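Local coordinates for 5'-tyrosyl-DNA phosphodiesterase (PDB 4FVA), which belongs to the magnesium-binding, DNase I-like endonuclease/exonuclease/phosphatase family, whose members share a core of two beta-sheets packed face to face between helices, at residues F12-M17 with G157-F162; V227-E232 with W248-T253. All coordinates share one frame; numbering follows the deposited sequence.

Interaction 1. Residues F12-M17 with G157-F162; sequences FEVSVM and GALVFF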
ATOM      1  N   PHE A  12      17.973   5.355  12.641  1.00 65.40           N
ATOM      2  CA  PHE A  12      16.769   4.527  12.594  1.00 57.78           C
ATOM      3  C   PHE A  12      16.187   4.641  11.195  1.00 49.45           C
ATOM      4  O   PHE A  12      16.120   5.736  10.628  1.00 46.33           O
ATOM      5  CB  PHE A  12      15.720   4.944  13.618  1.00 61.00           C
ATOM      6  CG  PHE A  12      14.580   3.967  13.736  1.00 69.00           C
ATOM      7  CD1 PHE A  12      13.582   3.930  12.767  1.00 68.90           C
ATOM      8  CD2 PHE A  12      14.496   3.098  14.815  1.00 72.39           C
ATOM      9  CE1 PHE A  12      12.533   3.035  12.865  1.00 67.83           C
ATOM     10  CE2 PHE A  12      13.446   2.202  14.922  1.00 71.36           C
ATOM     11  CZ  PHE A  12      12.463   2.170  13.945  1.00 69.87           C
ATOM     12  N   GLU A  13      15.770   3.514  10.637  1.00 46.25           N
ATOM     13  CA  GLU A  13      15.291   3.515   9.268  1.00 42.39           C
ATOM     14  C   GLU A  13      14.262   2.397   9.089  1.00 39.23           C
ATOM     15  O   GLU A  13      14.420   1.309   9.645  1.00 43.84           O
ATOM     16  CB  GLU A  13      16.498   3.375   8.338  1.00 44.31           C
ATOM     17  CG  GLU A  13      16.228   3.221   6.864  1.00 53.29           C
ATOM     18  CD  GLU A  13      17.521   3.322   6.073  1.00 64.96           C
ATOM     19  OE1 GLU A  13      18.544   3.729   6.670  1.00 70.18           O
ATOM     20  OE2 GLU A  13      17.519   3.020   4.863  1.00 65.20           O
ATOM     21  N   VAL A  14      13.177   2.688   8.376  1.00 35.13           N
ATOM     22  CA  VAL A  14      12.161   1.675   8.085  1.00 32.57           C
ATOM     23  C   VAL A  14      11.620   1.886   6.672  1.00 30.40           C
ATOM     24  O   VAL A  14      11.338   3.024   6.276  1.00 29.82           O
ATOM     25  CB  VAL A  14      11.016   1.670   9.116  1.00 35.27           C
ATOM     26  CG1 VAL A  14      10.352   3.030   9.174  1.00 35.18           C
ATOM     27  CG2 VAL A  14       9.992   0.610   8.756  1.00 43.45           C
ATOM     28  N   SER A  15      11.516   0.802   5.902  1.00 27.07           N
ATOM     29  CA  SER A  15      11.014   0.889   4.529  1.00 25.00           C
ATOM     30  C   SER A  15       9.603   0.310   4.399  1.00 26.12           C
ATOM     31  O   SER A  15       9.303  -0.777   4.913  1.00 22.12           O
ATOM     32  CB  SER A  15      11.964   0.192   3.547  1.00 20.84           C
ATOM     33  OG  SER A  15      12.110  -1.175   3.878  1.00 33.11           O
ATOM     34  N   VAL A  16       8.737   1.037   3.701  1.00 24.76           N
ATOM     35  CA  VAL A  16       7.372   0.588   3.507  1.00 19.97           C
ATOM     36  C   VAL A  16       7.089   0.542   2.019  1.00 22.35           C
ATOM     37  O   VAL A  16       7.319   1.522   1.296  1.00 21.36           O
ATOM     38  CB  VAL A  16       6.358   1.512   4.182  1.00 19.72           C
ATOM     39  CG1 VAL A  16       4.932   0.947   3.997  1.00 19.49           C
ATOM     40  CG2 VAL A  16       6.686   1.683   5.667  1.00 22.62           C
ATOM     41  N   MET A  17       6.612  -0.611   1.568  1.00 20.15           N
ATOM     42  CA  MET A  17       6.283  -0.837   0.168  1.00 20.38           C
ATOM     43  C   MET A  17       4.791  -1.125   0.083  1.00 20.12           C
ATOM     44  O   MET A  17       4.240  -1.785   0.971  1.00 19.80           O
ATOM     45  CB  MET A  17       7.084  -2.023  -0.374  1.00 20.56           C
ATOM     46  CG  MET A  17       6.762  -2.389  -1.824  1.00 24.12           C
ATOM     47  SD  MET A  17       7.970  -3.580  -2.401  1.00 27.49           S
ATOM     48  CE  MET A  17       7.134  -4.229  -3.845  1.00 37.29           C
ATOM     49  N   GLY A 157       4.272  10.441  19.658  1.00 29.59           N
ATOM     50  CA  GLY A 157       5.544   9.766  19.491  1.00 32.21           C
ATOM     51  C   GLY A 157       5.503   8.500  18.649  1.00 32.52           C
ATOM     52  O   GLY A 157       6.553   7.927  18.363  1.00 32.43           O
ATOM     53  N   ALA A 158       4.310   8.032  18.282  1.00 24.54           N
ATOM     54  CA  ALA A 158       4.218   6.829  17.444  1.00 29.03           C
ATOM     55  C   ALA A 158       4.510   7.100  15.971  1.00 25.18           C
ATOM     56  O   ALA A 158       4.315   8.216  15.476  1.00 19.49           O
ATOM     57  CB  ALA A 158       2.852   6.160  17.581  1.00 17.75           C
ATOM     58  N   LEU A 159       4.964   6.067  15.271  1.00 25.10           N
ATOM     59  CA  LEU A 159       5.046   6.123  13.809  1.00 20.52           C
ATOM     60  C   LEU A 159       3.719   5.632  13.255  1.00 22.72           C
ATOM     61  O   LEU A 159       3.239   4.560  13.639  1.00 25.98           O
ATOM     62  CB  LEU A 159       6.151   5.206  13.295  1.00 31.47           C
ATOM     63  CG  LEU A 159       7.500   5.803  12.915  1.00 38.81           C
ATOM     64  CD1 LEU A 159       8.409   4.724  12.324  1.00 40.13           C
ATOM     65  CD2 LEU A 159       7.295   6.935  11.933  1.00 37.18           C
ATOM     66  N   VAL A 160       3.101   6.428  12.389  1.00 26.85           N
ATOM     67  CA  VAL A 160       1.853   6.022  11.757  1.00 18.12           C
ATOM     68  C   VAL A 160       2.030   6.035  10.231  1.00 28.70           C
ATOM     69  O   VAL A 160       2.414   7.063   9.646  1.00 25.12           O
ATOM     70  CB  VAL A 160       0.681   6.952  12.168  1.00 23.87           C
ATOM     71  CG1 VAL A 160      -0.607   6.502  11.515  1.00 28.18           C
ATOM     72  CG2 VAL A 160       0.517   6.982  13.689  1.00 25.95           C
ATOM     73  N   PHE A 161       1.756   4.900   9.589  1.00 20.80           N
ATOM     74  CA  PHE A 161       1.783   4.818   8.123  1.00 22.83           C
ATOM     75  C   PHE A 161       0.390   4.514   7.584  1.00 21.73           C
ATOM     76  O   PHE A 161      -0.214   3.482   7.916  1.00 24.80           O
ATOM     77  CB  PHE A 161       2.775   3.745   7.635  1.00 18.95           C
ATOM     78  CG  PHE A 161       4.207   4.038   8.009  1.00 20.43           C
ATOM     79  CD1 PHE A 161       4.878   5.099   7.430  1.00 19.15           C
ATOM     80  CD2 PHE A 161       4.867   3.260   8.962  1.00 27.21           C
ATOM     81  CE1 PHE A 161       6.193   5.391   7.782  1.00 23.61           C
ATOM     82  CE2 PHE A 161       6.190   3.538   9.322  1.00 24.51           C
ATOM     83  CZ  PHE A 161       6.854   4.611   8.724  1.00 22.55           C
ATOM     84  N   PHE A 162      -0.113   5.403   6.741  1.00 21.80           N
ATOM     85  CA  PHE A 162      -1.400   5.167   6.089  1.00 21.49           C
ATOM     86  C   PHE A 162      -1.301   5.249   4.573  1.00 21.87           C
ATOM     87  O   PHE A 162      -0.736   6.209   4.041  1.00 19.21           O
ATOM     88  CB  PHE A 162      -2.447   6.164   6.561  1.00 18.55           C
ATOM     89  CG  PHE A 162      -3.637   6.223   5.661  1.00 24.00           C
ATOM     90  CD1 PHE A 162      -4.551   5.175   5.625  1.00 22.64           C
ATOM     91  CD2 PHE A 162      -3.810   7.293   4.807  1.00 19.76           C
ATOM     92  CE1 PHE A 162      -5.646   5.217   4.762  1.00 25.26           C
ATOM     93  CE2 PHE A 162      -4.903   7.348   3.946  1.00 28.74           C
ATOM     94  CZ  PHE A 162      -5.818   6.302   3.923  1.00 25.30           C
TER
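The backbone N of Val16 probably hydrogen-bonds Ala252 O in the next strand of its own sheet, while its side chain presents a methyl to the ring of Phe161 in the facing sheet. This is the interior of the alpha-beta sandwich of the DNase I-like fold: strands 13-17 and 159-162 run nearly parallel, 17° apart, with 9.9 Å between their axes at closest approach, and only apolar side chains bridge the gap. Val16 CG2 stands over the middle of the Phe161 ring, 4.0 Å from its centroid, and makes a CH-pi contact. A chi1 of -63°, with CG anti to the carbonyl carbon, directs the Phe161 ring toward Val16, and a broad, flat phenyl suits a gap too wide for backbones to meet. Its far end reaches Val14, with CZ 3.9 Å from Val14 CG1, while the ring of Phe254 meets the Phe161 ring at about 50°. Beta-branched valines at alternate positions suit an extended strand and turn compact methyls inward. Leu224, from a loop, packs against both Val14 and Leu159, and Leu118 also touches Leu159. Leu159 meets Val14 tip to tip: its methyl CD1 lies 4.1 Å from Val14 CG1.

Interaction 2. Residues V227-E232 with W248-T253; sequences VKFTLE and WAINAT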
ATOM      1  N   VAL A 227      12.450  11.068   4.039  1.00 36.86           N
ATOM      2  CA  VAL A 227      11.906   9.942   3.295  1.00 40.53           C
ATOM      3  C   VAL A 227      12.528   9.854   1.906  1.00 41.75           C
ATOM      4  O   VAL A 227      12.715  10.867   1.231  1.00 46.98           O
ATOM      5  CB  VAL A 227      10.351  10.014   3.210  1.00 40.35           C
ATOM      6  CG1 VAL A 227       9.912  11.331   2.613  1.00 40.80           C
ATOM      7  CG2 VAL A 227       9.779   8.843   2.403  1.00 36.84           C
ATOM      8  N   LYS A 228      12.868   8.636   1.492  1.00 31.71           N
ATOM      9  CA  LYS A 228      13.231   8.379   0.108  1.00 31.46           C
ATOM     10  C   LYS A 228      12.107   7.559  -0.555  1.00 27.53           C
ATOM     11  O   LYS A 228      11.487   6.723   0.098  1.00 29.02           O
ATOM     12  CB  LYS A 228      14.567   7.633   0.058  1.00 33.30           C
ATOM     13  CG  LYS A 228      15.764   8.563   0.263  1.00 43.94           C
ATOM     14  CD  LYS A 228      17.051   7.812   0.551  1.00 52.98           C
ATOM     15  CE  LYS A 228      18.267   8.644   0.149  1.00 58.15           C
ATOM     16  NZ  LYS A 228      19.539   8.046   0.646  1.00 58.53           N
ATOM     17  N   PHE A 229      11.880   7.767  -1.851  1.00 22.77           N
ATOM     18  CA  PHE A 229      10.711   7.204  -2.537  1.00 26.61           C
ATOM     19  C   PHE A 229      11.092   6.713  -3.931  1.00 26.31           C
ATOM     20  O   PHE A 229      11.673   7.464  -4.718  1.00 27.03           O
ATOM     21  CB  PHE A 229       9.596   8.261  -2.626  1.00 24.22           C
ATOM     22  CG  PHE A 229       8.257   7.719  -3.118  1.00 25.47           C
ATOM     23  CD1 PHE A 229       8.034   7.477  -4.468  1.00 25.23           C
ATOM     24  CD2 PHE A 229       7.229   7.473  -2.218  1.00 22.84           C
ATOM     25  CE1 PHE A 229       6.800   6.989  -4.917  1.00 28.06           C
ATOM     26  CE2 PHE A 229       6.008   6.992  -2.637  1.00 23.18           C
ATOM     27  CZ  PHE A 229       5.784   6.739  -3.991  1.00 22.91           C
ATOM     28  N   THR A 230      10.809   5.440  -4.217  1.00 24.66           N
ATOM     29  CA  THR A 230      11.063   4.873  -5.554  1.00 23.29           C
ATOM     30  C   THR A 230       9.865   4.070  -6.048  1.00 23.09           C
ATOM     31  O   THR A 230       8.959   3.752  -5.275  1.00 22.65           O
ATOM     32  CB  THR A 230      12.285   3.937  -5.577  1.00 38.66           C
ATOM     33  OG1 THR A 230      11.997   2.766  -4.797  1.00 40.79           O
ATOM     34  CG2 THR A 230      13.525   4.634  -5.011  1.00 40.23           C
ATOM     35  N   LEU A 231       9.863   3.736  -7.334  1.00 23.42           N
ATOM     36  CA  LEU A 231       8.833   2.861  -7.879  1.00 27.53           C
ATOM     37  C   LEU A 231       9.462   1.510  -8.141  1.00 27.68           C
ATOM     38  O   LEU A 231      10.643   1.446  -8.471  1.00 26.44           O
ATOM     39  CB  LEU A 231       8.257   3.436  -9.178  1.00 25.92           C
ATOM     40  CG  LEU A 231       7.534   4.764  -8.969  1.00 27.44           C
ATOM     41  CD1 LEU A 231       6.960   5.316 -10.273  1.00 31.83           C
ATOM     42  CD2 LEU A 231       6.442   4.569  -7.925  1.00 23.23           C
ATOM     43  N   GLU A 232       8.681   0.438  -8.022  1.00 26.18           N
ATOM     44  CA  GLU A 232       9.219  -0.900  -8.233  1.00 23.06           C
ATOM     45  C   GLU A 232       8.249  -1.743  -9.053  1.00 23.01           C
ATOM     46  O   GLU A 232       7.104  -1.339  -9.275  1.00 22.88           O
ATOM     47  CB  GLU A 232       9.510  -1.573  -6.890  1.00 23.90           C
ATOM     48  CG  GLU A 232      10.366  -0.740  -5.943  1.00 23.93           C
ATOM     49  CD  GLU A 232      11.829  -0.698  -6.373  1.00 29.71           C
ATOM     50  OE1 GLU A 232      12.234  -1.524  -7.221  1.00 30.91           O
ATOM     51  OE2 GLU A 232      12.578   0.147  -5.848  1.00 34.97           O
ATOM     52  N   TRP A 248       2.482   0.007 -10.658  1.00 22.62           N
ATOM     53  CA  TRP A 248       3.837  -0.055 -10.131  1.00 22.67           C
ATOM     54  C   TRP A 248       3.731  -0.139  -8.613  1.00 22.20           C
ATOM     55  O   TRP A 248       2.756   0.338  -8.031  1.00 22.44           O
ATOM     56  CB  TRP A 248       4.645   1.193 -10.496  1.00 23.07           C
ATOM     57  CG  TRP A 248       4.663   1.560 -11.959  1.00 23.58           C
ATOM     58  CD1 TRP A 248       4.620   2.823 -12.492  1.00 24.67           C
ATOM     59  CD2 TRP A 248       4.734   0.659 -13.073  1.00 23.83           C
ATOM     60  NE1 TRP A 248       4.673   2.759 -13.865  1.00 24.37           N
ATOM     61  CE2 TRP A 248       4.742   1.446 -14.247  1.00 24.75           C
ATOM     62  CE3 TRP A 248       4.802  -0.732 -13.190  1.00 23.71           C
ATOM     63  CZ2 TRP A 248       4.799   0.880 -15.526  1.00 24.69           C
ATOM     64  CZ3 TRP A 248       4.862  -1.294 -14.468  1.00 30.01           C
ATOM     65  CH2 TRP A 248       4.858  -0.489 -15.611  1.00 31.77           C
ATOM     66  N   ALA A 249       4.724  -0.726  -7.960  1.00 22.13           N
ATOM     67  CA  ALA A 249       4.746  -0.691  -6.502  1.00 22.47           C
ATOM     68  C   ALA A 249       5.377   0.623  -6.049  1.00 21.86           C
ATOM     69  O   ALA A 249       6.225   1.172  -6.747  1.00 22.26           O
ATOM     70  CB  ALA A 249       5.531  -1.885  -5.946  1.00 27.56           C
ATOM     71  N   ILE A 250       4.951   1.142  -4.906  1.00 21.53           N
ATOM     72  CA  ILE A 250       5.654   2.263  -4.310  1.00 21.61           C
ATOM     73  C   ILE A 250       6.495   1.745  -3.153  1.00 28.12           C
ATOM     74  O   ILE A 250       6.123   0.781  -2.484  1.00 23.96           O
ATOM     75  CB  ILE A 250       4.730   3.435  -3.877  1.00 23.58           C
ATOM     76  CG1 ILE A 250       3.716   3.003  -2.822  1.00 23.37           C
ATOM     77  CG2 ILE A 250       4.009   4.034  -5.097  1.00 23.77           C
ATOM     78  CD1 ILE A 250       2.841   4.165  -2.351  1.00 20.87           C
ATOM     79  N   ASN A 251       7.642   2.379  -2.947  1.00 27.92           N
ATOM     80  CA  ASN A 251       8.617   1.931  -1.972  1.00 26.14           C
ATOM     81  C   ASN A 251       9.211   3.139  -1.239  1.00 28.49           C
ATOM     82  O   ASN A 251       9.982   3.905  -1.813  1.00 23.92           O
ATOM     83  CB  ASN A 251       9.709   1.131  -2.686  1.00 27.05           C
ATOM     84  CG  ASN A 251      10.767   0.605  -1.730  1.00 35.45           C
ATOM     85  OD1 ASN A 251      10.468   0.246  -0.600  1.00 31.34           O
ATOM     86  ND2 ASN A 251      12.020   0.594  -2.176  1.00 41.18           N
ATOM     87  N   ALA A 252       8.823   3.340   0.013  1.00 28.13           N
ATOM     88  CA  ALA A 252       9.286   4.520   0.737  1.00 22.98           C
ATOM     89  C   ALA A 252      10.144   4.127   1.925  1.00 24.85           C
ATOM     90  O   ALA A 252       9.757   3.258   2.735  1.00 25.32           O
ATOM     91  CB  ALA A 252       8.097   5.372   1.185  1.00 23.75           C
ATOM     92  N   THR A 253      11.281   4.800   2.060  1.00 24.26           N
ATOM     93  CA  THR A 253      12.194   4.551   3.175  1.00 24.38           C
ATOM     94  C   THR A 253      12.220   5.775   4.073  1.00 28.36           C
ATOM     95  O   THR A 253      12.595   6.874   3.637  1.00 28.16           O
ATOM     96  CB  THR A 253      13.621   4.227   2.684  1.00 28.59           C
ATOM     97  OG1 THR A 253      13.594   3.082   1.821  1.00 30.02           O
ATOM     98  CG2 THR A 253      14.556   3.961   3.871  1.00 29.65           C
TER
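Phe229 and Ile250 make the tight side of this antiparallel strand pair, where the ring atom Phe229 CZ comes within 3.4 Å of Ile250 CG2. Phe229 swings its ring across the neighbouring strand because chi1 (-171°) sets CG opposite the backbone N; Ala252, small enough to fit beside it, has CB 4.1 Å from Phe229 CD2. Leu231 extends the same apolar face, its CD2 3.8 Å from Ile250 CG2. The other face is looser and polar. There Thr230 OG1 donates to Glu232 OE2 at 2.9 Å, on the anti side of the carboxylate, and receives only a weak bond from Asn251 ND2 at 3.4 Å. Glu232 CG packs on Asn251 CB, 3.8 Å away, and a bend at chi2 (-74°) brings the carboxylate to Thr230 OG1, its plane turned 71° from the Asn251 amide. Exposed Lys228 extends its chain away. Paired backbone bonds join Lys228 with Thr253, Thr230 with Asn251 and Glu232 with Ala249. Strand 226-232 is an edge strand of the six-stranded sheet, and 249-255 separates it from strand 13-20. Val43 of helix 29-43 packs on Glu232 and Asn251, whereas on the apolar face Trp184 of helix 183-186 meets the Phe229 ring edge-to-face.

In the fold
The two contacts follow one another along the chain, interaction 1 closing before interaction 2 opens, and their centres lie 13 Å apart. Interaction 1 joins the two sheets of the sandwich; interaction 2 lies within one of them. They adjoin through strands 13-20 and 249-255, neighbours in the six-stranded sheet, where Met17 packs on Ala249 and Glu13 on Thr253. The first and last strands of the chain thus meet side by side, tying its two ends into one sheet. Interaction 2 comes about 13 Å from the magnesium ion, bound by Asp22 and Glu52, at the Trp248 side chain, while interaction 1 is packing between the sheets.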